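Local atomic coordinates of metallocarboxypeptidase (Trypanosoma cruzi, PDB entry 3DWC), a protein that probably releases single amino acids of most kinds, proline excepted, from the C-terminal ends of peptides, as a metal-dependent carboxypeptidase of the M32 family. Residues F218-W223 against G230-S235; T256-S261 against E324-Q329; P320-Y325 against P330-S335. All coordinates share one frame; numbering follows the deposited sequence.

Contact 1: F218-W223 against G230-S235; sequences FFMDVW and GRLDVS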
loop_
_atom_site.group_PDB
_atom_site.type_symbol
_atom_site.label_atom_id
_atom_site.label_comp_id
_atom_site.label_asym_id
_atom_site.label_seq_id
_atom_site.Cartn_x
_atom_site.Cartn_y
_atom_site.Cartn_z
ATOM N N PHE B 218 11.034 0.440 -20.911
ATOM C CA PHE B 218 12.283 0.426 -21.648
ATOM C C PHE B 218 12.974 1.755 -21.396
ATOM O O PHE B 218 14.153 1.792 -21.108
ATOM C CB PHE B 218 12.081 0.205 -23.146
ATOM C CG PHE B 218 13.339 0.384 -23.939
ATOM C CD1 PHE B 218 14.313 -0.586 -23.934
ATOM C CD2 PHE B 218 13.571 1.551 -24.654
ATOM C CE1 PHE B 218 15.494 -0.405 -24.629
ATOM C CE2 PHE B 218 14.728 1.729 -25.355
ATOM C CZ PHE B 218 15.689 0.759 -25.364
ATOM N N PHE B 219 12.219 2.852 -21.436
ATOM C CA PHE B 219 12.823 4.133 -21.181
ATOM C C PHE B 219 13.215 4.368 -19.749
ATOM O O PHE B 219 14.278 4.960 -19.503
ATOM C CB PHE B 219 12.068 5.283 -21.829
ATOM C CG PHE B 219 12.306 5.366 -23.313
ATOM C CD1 PHE B 219 13.442 5.996 -23.807
ATOM C CD2 PHE B 219 11.406 4.811 -24.221
ATOM C CE1 PHE B 219 13.676 6.071 -25.197
ATOM C CE2 PHE B 219 11.616 4.902 -25.567
ATOM C CZ PHE B 219 12.759 5.524 -26.069
ATOM N N MET B 220 12.455 3.822 -18.800
ATOM C CA MET B 220 12.898 3.839 -17.443
ATOM C C MET B 220 14.254 3.084 -17.308
ATOM O O MET B 220 15.128 3.536 -16.562
ATOM C CB MET B 220 11.838 3.231 -16.541
ATOM C CG MET B 220 10.579 4.089 -16.489
ATOM S SD MET B 220 9.272 3.388 -15.523
ATOM C CE MET B 220 9.852 3.651 -13.833
ATOM N N ASP B 221 14.443 1.978 -18.041
ATOM C CA ASP B 221 15.768 1.310 -18.110
ATOM C C ASP B 221 16.886 2.173 -18.728
ATOM O O ASP B 221 18.046 2.165 -18.270
ATOM C CB ASP B 221 15.680 -0.005 -18.901
ATOM C CG ASP B 221 14.945 -1.111 -18.144
ATOM O OD1 ASP B 221 14.762 -1.019 -16.897
ATOM O OD2 ASP B 221 14.567 -2.105 -18.812
ATOM N N VAL B 222 16.544 2.928 -19.773
ATOM C CA VAL B 222 17.472 3.881 -20.380
ATOM C C VAL B 222 17.915 4.900 -19.329
ATOM O O VAL B 222 19.070 5.258 -19.287
ATOM C CB VAL B 222 16.850 4.575 -21.636
ATOM C CG1 VAL B 222 17.696 5.747 -22.128
ATOM C CG2 VAL B 222 16.580 3.528 -22.755
ATOM N N TRP B 223 16.998 5.346 -18.456
ATOM C CA TRP B 223 17.391 6.251 -17.358
ATOM C C TRP B 223 18.000 5.551 -16.119
ATOM O O TRP B 223 18.225 6.175 -15.078
ATOM C CB TRP B 223 16.210 7.147 -16.945
ATOM C CG TRP B 223 16.302 8.491 -17.549
ATOM C CD1 TRP B 223 16.761 9.617 -16.958
ATOM C CD2 TRP B 223 15.832 8.882 -18.842
ATOM N NE1 TRP B 223 16.648 10.687 -17.810
ATOM C CE2 TRP B 223 16.078 10.257 -18.977
ATOM C CE3 TRP B 223 15.219 8.202 -19.895
ATOM C CZ2 TRP B 223 15.788 10.940 -20.112
ATOM C CZ3 TRP B 223 14.942 8.897 -21.031
ATOM C CH2 TRP B 223 15.208 10.251 -21.130
ATOM N N GLY B 230 11.777 0.424 -6.689
ATOM C CA GLY B 230 10.717 1.270 -7.190
ATOM C C GLY B 230 9.785 0.535 -8.133
ATOM O O GLY B 230 9.990 -0.651 -8.411
ATOM N N ARG B 231 8.726 1.220 -8.571
ATOM C CA ARG B 231 7.722 0.582 -9.404
ATOM C C ARG B 231 7.206 1.534 -10.454
ATOM O O ARG B 231 7.322 2.745 -10.263
ATOM C CB ARG B 231 6.523 0.136 -8.555
ATOM C CG ARG B 231 6.744 -0.989 -7.583
ATOM C CD ARG B 231 5.358 -1.269 -6.887
ATOM N NE ARG B 231 4.386 -1.699 -7.893
ATOM C CZ ARG B 231 4.265 -2.952 -8.328
ATOM N NH1 ARG B 231 4.934 -3.930 -7.759
ATOM N NH2 ARG B 231 3.369 -3.247 -9.275
ATOM N N LEU B 232 6.624 0.987 -11.531
ATOM C CA LEU B 232 5.708 1.736 -12.428
ATOM C C LEU B 232 4.285 1.158 -12.387
ATOM O O LEU B 232 4.109 -0.007 -12.557
ATOM C CB LEU B 232 6.201 1.720 -13.905
ATOM C CG LEU B 232 5.290 2.305 -14.996
ATOM C CD1 LEU B 232 5.143 3.805 -14.845
ATOM C CD2 LEU B 232 5.715 1.972 -16.446
ATOM N N ASP B 233 3.272 1.991 -12.231
ATOM C CA ASP B 233 1.858 1.511 -12.223
ATOM C C ASP B 233 0.972 2.553 -12.903
ATOM O O ASP B 233 1.486 3.474 -13.494
ATOM C CB ASP B 233 1.393 1.288 -10.774
ATOM C CG ASP B 233 2.105 0.142 -10.117
ATOM O OD1 ASP B 233 1.837 -1.026 -10.494
ATOM O OD2 ASP B 233 2.966 0.398 -9.253
ATOM N N VAL B 234 -0.356 2.419 -12.777
ATOM C CA VAL B 234 -1.348 3.305 -13.418
ATOM C C VAL B 234 -2.167 4.114 -12.363
ATOM O O VAL B 234 -2.559 3.585 -11.330
ATOM C CB VAL B 234 -2.246 2.470 -14.323
ATOM C CG1 VAL B 234 -3.419 3.286 -14.877
ATOM C CG2 VAL B 234 -1.414 1.872 -15.467
ATOM N N SER B 235 -2.301 5.421 -12.574
ATOM C CA SER B 235 -3.257 6.260 -11.842
ATOM C C SER B 235 -3.891 7.276 -12.793
ATOM O O SER B 235 -3.448 7.417 -13.924
ATOM C CB SER B 235 -2.653 6.972 -10.629
ATOM O OG SER B 235 -1.673 7.956 -10.978
#

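Contact 2: T256-S261 against E324-Q329; sequences TEFVTS and EYFGDQ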
loop_
_atom_site.group_PDB
_atom_site.type_symbol
_atom_site.label_atom_id
_atom_site.label_comp_id
_atom_site.label_asym_id
_atom_site.label_seq_id
_atom_site.Cartn_x
_atom_site.Cartn_y
_atom_site.Cartn_z
ATOM N N THR B 256 -5.217 6.163 -28.322
ATOM C CA THR B 256 -5.185 7.158 -29.417
ATOM C C THR B 256 -3.831 7.828 -29.625
ATOM O O THR B 256 -3.498 8.252 -30.734
ATOM C CB THR B 256 -6.301 8.243 -29.237
ATOM O OG1 THR B 256 -5.998 9.056 -28.107
ATOM C CG2 THR B 256 -7.685 7.609 -29.035
ATOM N N GLU B 257 -3.021 7.934 -28.569
ATOM C CA GLU B 257 -1.658 8.449 -28.724
ATOM C C GLU B 257 -0.725 7.962 -27.625
ATOM O O GLU B 257 -1.184 7.449 -26.631
ATOM C CB GLU B 257 -1.654 9.983 -28.806
ATOM C CG GLU B 257 -2.379 10.738 -27.662
ATOM C CD GLU B 257 -1.457 11.195 -26.512
ATOM O OE1 GLU B 257 -0.233 11.326 -26.686
ATOM O OE2 GLU B 257 -1.983 11.427 -25.402
ATOM N N PHE B 258 0.580 8.090 -27.842
ATOM C CA PHE B 258 1.577 7.591 -26.907
ATOM C C PHE B 258 2.466 8.680 -26.314
ATOM O O PHE B 258 3.138 8.447 -25.350
ATOM C CB PHE B 258 2.496 6.554 -27.583
ATOM C CG PHE B 258 3.261 7.096 -28.729
ATOM C CD1 PHE B 258 4.399 7.858 -28.537
ATOM C CD2 PHE B 258 2.849 6.864 -30.011
ATOM C CE1 PHE B 258 5.083 8.385 -29.614
ATOM C CE2 PHE B 258 3.527 7.378 -31.065
ATOM C CZ PHE B 258 4.670 8.138 -30.859
ATOM N N VAL B 259 2.485 9.843 -26.931
ATOM C CA VAL B 259 3.458 10.886 -26.580
ATOM C C VAL B 259 3.260 11.349 -25.148
ATOM O O VAL B 259 4.213 11.426 -24.409
ATOM C CB VAL B 259 3.346 12.084 -27.574
ATOM C CG1 VAL B 259 4.160 13.307 -27.111
ATOM C CG2 VAL B 259 3.789 11.631 -28.950
ATOM N N THR B 260 2.025 11.640 -24.754
ATOM C CA THR B 260 1.801 12.298 -23.475
ATOM C C THR B 260 2.266 11.431 -22.352
ATOM O O THR B 260 2.895 11.890 -21.427
ATOM C CB THR B 260 0.326 12.643 -23.211
ATOM O OG1 THR B 260 -0.128 13.490 -24.256
ATOM C CG2 THR B 260 0.236 13.465 -21.917
ATOM N N SER B 261 1.947 10.160 -22.480
ATOM C CA SER B 261 2.279 9.169 -21.544
ATOM C C SER B 261 3.763 8.788 -21.524
ATOM O O SER B 261 4.327 8.580 -20.448
ATOM C CB SER B 261 1.418 7.943 -21.851
ATOM O OG SER B 261 1.987 6.827 -21.222
ATOM N N GLU B 324 9.907 -0.484 -33.637
ATOM C CA GLU B 324 10.053 -1.757 -32.952
ATOM C C GLU B 324 8.865 -2.158 -32.046
ATOM O O GLU B 324 8.444 -3.329 -32.053
ATOM C CB GLU B 324 11.322 -1.672 -32.128
ATOM C CG GLU B 324 11.602 -2.908 -31.319
ATOM C CD GLU B 324 12.786 -2.716 -30.380
ATOM O OE1 GLU B 324 13.448 -1.634 -30.458
ATOM O OE2 GLU B 324 13.027 -3.658 -29.565
ATOM N N TYR B 325 8.347 -1.195 -31.276
ATOM C CA TYR B 325 7.272 -1.443 -30.305
ATOM C C TYR B 325 5.886 -1.348 -30.916
ATOM O O TYR B 325 4.976 -2.029 -30.472
ATOM C CB TYR B 325 7.386 -0.486 -29.104
ATOM C CG TYR B 325 8.366 -0.985 -28.082
ATOM C CD1 TYR B 325 7.963 -1.714 -26.958
ATOM C CD2 TYR B 325 9.705 -0.820 -28.285
ATOM C CE1 TYR B 325 8.915 -2.177 -26.034
ATOM C CE2 TYR B 325 10.640 -1.288 -27.387
ATOM C CZ TYR B 325 10.255 -1.952 -26.278
ATOM O OH TYR B 325 11.277 -2.412 -25.478
ATOM N N PHE B 326 5.695 -0.491 -31.925
ATOM C CA PHE B 326 4.336 -0.292 -32.488
ATOM C C PHE B 326 4.216 -0.739 -33.915
ATOM O O PHE B 326 3.098 -0.905 -34.404
ATOM C CB PHE B 326 3.903 1.189 -32.412
ATOM C CG PHE B 326 3.862 1.739 -31.007
ATOM C CD1 PHE B 326 3.125 1.122 -30.006
ATOM C CD2 PHE B 326 4.537 2.866 -30.692
ATOM C CE1 PHE B 326 3.127 1.641 -28.719
ATOM C CE2 PHE B 326 4.512 3.368 -29.410
ATOM C CZ PHE B 326 3.829 2.761 -28.451
ATOM N N GLY B 327 5.342 -0.945 -34.600
ATOM C CA GLY B 327 5.309 -1.278 -36.015
ATOM C C GLY B 327 5.523 -0.020 -36.825
ATOM O O GLY B 327 5.201 1.084 -36.353
ATOM N N ASP B 328 6.086 -0.166 -38.028
ATOM C CA ASP B 328 6.457 0.994 -38.830
ATOM C C ASP B 328 5.258 1.770 -39.388
ATOM O O ASP B 328 4.242 1.179 -39.805
ATOM C CB ASP B 328 7.339 0.601 -40.031
ATOM C CG ASP B 328 8.305 1.714 -40.459
ATOM O OD1 ASP B 328 9.127 1.442 -41.340
ATOM O OD2 ASP B 328 8.284 2.843 -39.911
ATOM N N GLN B 329 5.421 3.089 -39.447
ATOM C CA GLN B 329 4.498 3.952 -40.167
ATOM C C GLN B 329 5.251 5.211 -40.501
ATOM O O GLN B 329 6.264 5.467 -39.883
ATOM C CB GLN B 329 3.230 4.251 -39.354
ATOM C CG GLN B 329 3.439 4.736 -37.938
ATOM C CD GLN B 329 2.159 5.255 -37.328
ATOM O OE1 GLN B 329 1.815 6.421 -37.517
ATOM N NE2 GLN B 329 1.451 4.400 -36.580
#

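Contact 3: P320-Y325 against P330-S335; sequences PRLVEY and PAFTSS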
loop_
_atom_site.group_PDB
_atom_site.type_symbol
_atom_site.label_atom_id
_atom_site.label_comp_id
_atom_site.label_asym_id
_atom_site.label_seq_id
_atom_site.Cartn_x
_atom_site.Cartn_y
_atom_site.Cartn_z
ATOM N N PRO B 320 13.270 4.725 -34.086
ATOM C CA PRO B 320 13.319 3.271 -34.290
ATOM C C PRO B 320 12.758 2.398 -33.164
ATOM O O PRO B 320 12.391 1.245 -33.417
ATOM C CB PRO B 320 14.834 2.975 -34.433
ATOM C CG PRO B 320 15.507 4.280 -34.548
ATOM C CD PRO B 320 14.624 5.303 -33.949
ATOM N N ARG B 321 12.748 2.888 -31.927
ATOM C CA ARG B 321 11.994 2.205 -30.883
ATOM C C ARG B 321 10.510 2.277 -31.130
ATOM O O ARG B 321 9.772 1.344 -30.780
ATOM C CB ARG B 321 12.255 2.780 -29.510
ATOM C CG ARG B 321 13.724 2.866 -29.152
ATOM C CD ARG B 321 14.366 1.533 -28.951
ATOM N NE ARG B 321 15.787 1.712 -29.159
ATOM C CZ ARG B 321 16.405 1.624 -30.331
ATOM N NH1 ARG B 321 15.756 1.226 -31.439
ATOM N NH2 ARG B 321 17.713 1.866 -30.383
ATOM N N LEU B 322 10.038 3.353 -31.744
ATOM C CA LEU B 322 8.607 3.429 -32.038
ATOM C C LEU B 322 8.285 2.422 -33.124
ATOM O O LEU B 322 7.227 1.817 -33.093
ATOM C CB LEU B 322 8.149 4.830 -32.445
ATOM C CG LEU B 322 8.304 5.945 -31.404
ATOM C CD1 LEU B 322 8.010 7.324 -32.048
ATOM C CD2 LEU B 322 7.449 5.696 -30.202
ATOM N N VAL B 323 9.180 2.226 -34.080
ATOM C CA VAL B 323 8.958 1.192 -35.125
ATOM C C VAL B 323 8.938 -0.229 -34.501
ATOM O O VAL B 323 8.036 -1.024 -34.725
ATOM C CB VAL B 323 10.012 1.301 -36.247
ATOM C CG1 VAL B 323 9.911 0.083 -37.233
ATOM C CG2 VAL B 323 9.847 2.615 -36.957
ATOM N N GLU B 324 9.907 -0.484 -33.637
ATOM C CA GLU B 324 10.053 -1.757 -32.952
ATOM C C GLU B 324 8.865 -2.158 -32.046
ATOM O O GLU B 324 8.444 -3.329 -32.053
ATOM C CB GLU B 324 11.322 -1.672 -32.128
ATOM C CG GLU B 324 11.602 -2.908 -31.319
ATOM C CD GLU B 324 12.786 -2.716 -30.380
ATOM O OE1 GLU B 324 13.448 -1.634 -30.458
ATOM O OE2 GLU B 324 13.027 -3.658 -29.565
ATOM N N TYR B 325 8.347 -1.195 -31.276
ATOM C CA TYR B 325 7.272 -1.443 -30.305
ATOM C C TYR B 325 5.886 -1.348 -30.916
ATOM O O TYR B 325 4.976 -2.029 -30.472
ATOM C CB TYR B 325 7.386 -0.486 -29.104
ATOM C CG TYR B 325 8.366 -0.985 -28.082
ATOM C CD1 TYR B 325 7.963 -1.714 -26.958
ATOM C CD2 TYR B 325 9.705 -0.820 -28.285
ATOM C CE1 TYR B 325 8.915 -2.177 -26.034
ATOM C CE2 TYR B 325 10.640 -1.288 -27.387
ATOM C CZ TYR B 325 10.255 -1.952 -26.278
ATOM O OH TYR B 325 11.277 -2.412 -25.478
ATOM N N PRO B 330 4.789 5.976 -41.509
ATOM C CA PRO B 330 5.486 7.160 -42.016
ATOM C C PRO B 330 5.842 8.216 -40.965
ATOM O O PRO B 330 6.914 8.789 -41.028
ATOM C CB PRO B 330 4.493 7.710 -43.049
ATOM C CG PRO B 330 3.786 6.512 -43.530
ATOM C CD PRO B 330 3.572 5.703 -42.305
ATOM N N ALA B 331 4.975 8.418 -39.980
ATOM C CA ALA B 331 5.230 9.354 -38.880
ATOM C C ALA B 331 6.507 9.060 -38.104
ATOM O O ALA B 331 7.051 9.974 -37.480
ATOM C CB ALA B 331 4.027 9.363 -37.889
ATOM N N PHE B 332 6.959 7.795 -38.113
ATOM C CA PHE B 332 8.063 7.335 -37.240
ATOM C C PHE B 332 9.468 7.503 -37.832
ATOM O O PHE B 332 10.199 6.519 -38.086
ATOM C CB PHE B 332 7.881 5.874 -36.834
ATOM C CG PHE B 332 6.695 5.598 -35.935
ATOM C CD1 PHE B 332 6.012 6.613 -35.247
ATOM C CD2 PHE B 332 6.285 4.290 -35.749
ATOM C CE1 PHE B 332 4.964 6.331 -34.439
ATOM C CE2 PHE B 332 5.200 3.995 -34.914
ATOM C CZ PHE B 332 4.535 5.038 -34.254
ATOM N N THR B 333 9.830 8.754 -38.077
ATOM C CA THR B 333 11.175 9.102 -38.530
ATOM C C THR B 333 11.654 10.122 -37.511
ATOM O O THR B 333 10.842 10.760 -36.880
ATOM C CB THR B 333 11.176 9.760 -39.886
ATOM O OG1 THR B 333 10.558 11.047 -39.780
ATOM C CG2 THR B 333 10.485 8.886 -40.974
ATOM N N SER B 334 12.948 10.300 -37.342
ATOM C CA SER B 334 13.415 11.232 -36.316
ATOM C C SER B 334 13.102 12.684 -36.630
ATOM O O SER B 334 12.859 13.483 -35.731
ATOM C CB SER B 334 14.912 11.068 -36.060
ATOM O OG SER B 334 15.650 11.359 -37.218
ATOM N N SER B 335 13.168 13.045 -37.904
ATOM C CA SER B 335 12.809 14.398 -38.299
ATOM C C SER B 335 11.313 14.693 -38.057
ATOM O O SER B 335 10.938 15.754 -37.537
ATOM C CB SER B 335 13.154 14.611 -39.789
ATOM O OG SER B 335 12.423 15.723 -40.324
#

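Contact 1: F218-W223 against G230-S235
A helix-to-strand packing contact joins Met220, near the C-terminal end of helix 209-222, to Leu232 in strand 230-234, an outermost strand, within this chain, of a small mixed sheet. Their CA atoms stand 9.0 Å apart, and both CA-CB bonds aim at the opposing segment, so the gap is bridged by side chains. The sulfur does most of the touching: Met220 SD lies 3.9 Å from Leu232 CB and 3.9 Å from Leu232 CD2, flanking the isobutyl group. A bend in the last methionine torsion (chi3 75°) swings the methyl along the strand toward Arg231, leaving Met220 CE 4.1 Å from Leu232 CB and 4.5 Å from Arg231 O. No hydrogen bond crosses the interface, which buries 100 Å² in all; it is an apolar contact between two buried side chains.

Arg231 points the other way and pairs along its own strand with Asp233. The grip is side-on and two-pronged: Arg231 NE reaches Asp233 OD2 at 2.9 Å (167° at the hydrogen) and Arg231 NH2 reaches Asp233 OD1 at 3.0 Å (173°). Both oxygens use their syn lone pairs and lie practically in the guanidinium plane, which fixes the rotation of both groups. The remaining nitrogen, NH1, bonds Met33 O of the second subunit, tying this strand to the dimer partner.

Leu232 comes within about 7 Å, side chain to side chain, of Glu268, the predicted proton donor/acceptor of the HExxH helix. Helix 259-276 closes one side of the contact through Val265 and Thr269 against Met220, while Ile249 of strand 246-251, hydrogen-bonded through its backbone to Arg231 and Asp233, touches both Met220 and Leu232.

Contact 2: T256-S261 against E324-Q329
Aromatic packing between Phe258 and Phe326 makes the whole contact, burying 83 Å² over both sides. The ring centroids are 5.4 Å apart and the planes differ by 26°, which describes near-parallel rings slid so far past each other that they barely overlap. The touching atoms agree: Phe326 CE2 sits 3.9 Å from Phe258 CD2 and 4.0 Å from Phe258 CG, while Phe326 CZ lies 4.1 Å from Phe258 CB. Thus the far atoms CE2 and CZ of Phe326 meet CB, CG and CD2, the near part of the Phe258 side chain, obliquely. Phe258 holds its CG between the backbone N and the carbonyl carbon (chi1 61°), and its CA-CB bond is directed at 324-329.

No hydrogen bond crosses between the two segments; within 256-261, Glu257 caps the start of helix 259-276. Glu257, just ahead of the first turn, folds its carboxylate back so that Thr260 N donates to Glu257 OE1 at 3.0 Å, nearly straight at 168° and on the syn lone pair. Thr260 OG1 gives a second bond to Glu257 OE2, also 3.0 Å, from somewhat outside the carboxylate plane. A negative group at this helix end would probably be stabilised by the helix dipole.

Backbone geometry marks the other end: Gly327, with positive phi, leaves helix 312-326 directly after Phe326.

Phe207 meets both phenyl rings edge-to-face, and Phe332 also touches Phe258. Around them, Gln212 of helix 209-222 and Met337 of helix 334-341 press on Phe258, and Ile341 of the latter touches Val259.

Contact 3: P320-Y325 against P330-S335
Phe332 is the residue through which segment 330-335 packs on helix 312-326, where it meets Leu322 and Val323; 186 Å² is buried between the segments, and the Leu322 and Phe332 CA atoms come to 6.5 Å. The segment starts with Pro330, whose side chain rests on Leu201, and Ala331, whose carbonyl oxygen accepts from Asn336 ND2.

At Phe332 the ring lies across the leucine at about a right angle. Leu322 CB is 3.7 Å from the ring centroid and only 5° off the ring normal, a CH-pi contact centred over one face. On that residue's backbone, Leu322 O approaches Phe332 CE2 at 3.5 Å, while its branch end, Leu322 CD1, touches Phe332 CD1 at 3.8 Å. The low second torsion of the phenylalanine (chi2 -15°) turns the flat of the ring onto the helix. Nearer the backbone of the same side chain, Phe332 CB is met by Val323 CG2 at 3.8 Å, the valine side chain crossing it obliquely.

The backbone here is an inverse gamma turn centred on Phe332, closed by a weak bond from Thr333 N to Ala331 O (3.1 Å). This tight turn brings the chain from the loop after helix 312-326 into helix 334-341, with the ring held against the helix that precedes it in the chain. Phe258, from the loop before helix 259-276, and Phe326 also lie against the phenylalanine side chain.

Thr333 then takes the N-cap position, its CB directed away from helix 312-326 and its OG1 accepting from Asn336 N. Ser334 opens the new helix and rests on Met315 and Glu316, one turn and more upstream of Pro320. Ser335 follows, its OG hydrogen-bonded to a glycerol, probably from the crystallisation liquor.

Along the chain contact 1 closes first; contact 2 then opens at 256-261, and its second segment begins on Glu324 and Tyr325, the last two residues of 320-325, the first segment of contact 3. Contacts 2 and 3 share helix 312-326 and lie about 8 Å apart between centres, their atoms meeting directly: Phe258 CE1 is 3.6 Å from Leu322 CD2. Contact 1 is about 17 Å and about 21 Å from contacts 2 and 3, centre to centre, yet its helix 209-222 packs on helix 312-326, with Phe218 CB 3.6 Å from Tyr325 OH. Helix 259-276, which carries the cobalt-binding HExxH histidines, starts at contact 2 and passes beside contact 1, so continuous packing connects the metal-site region with the peripheral turn at 330-335.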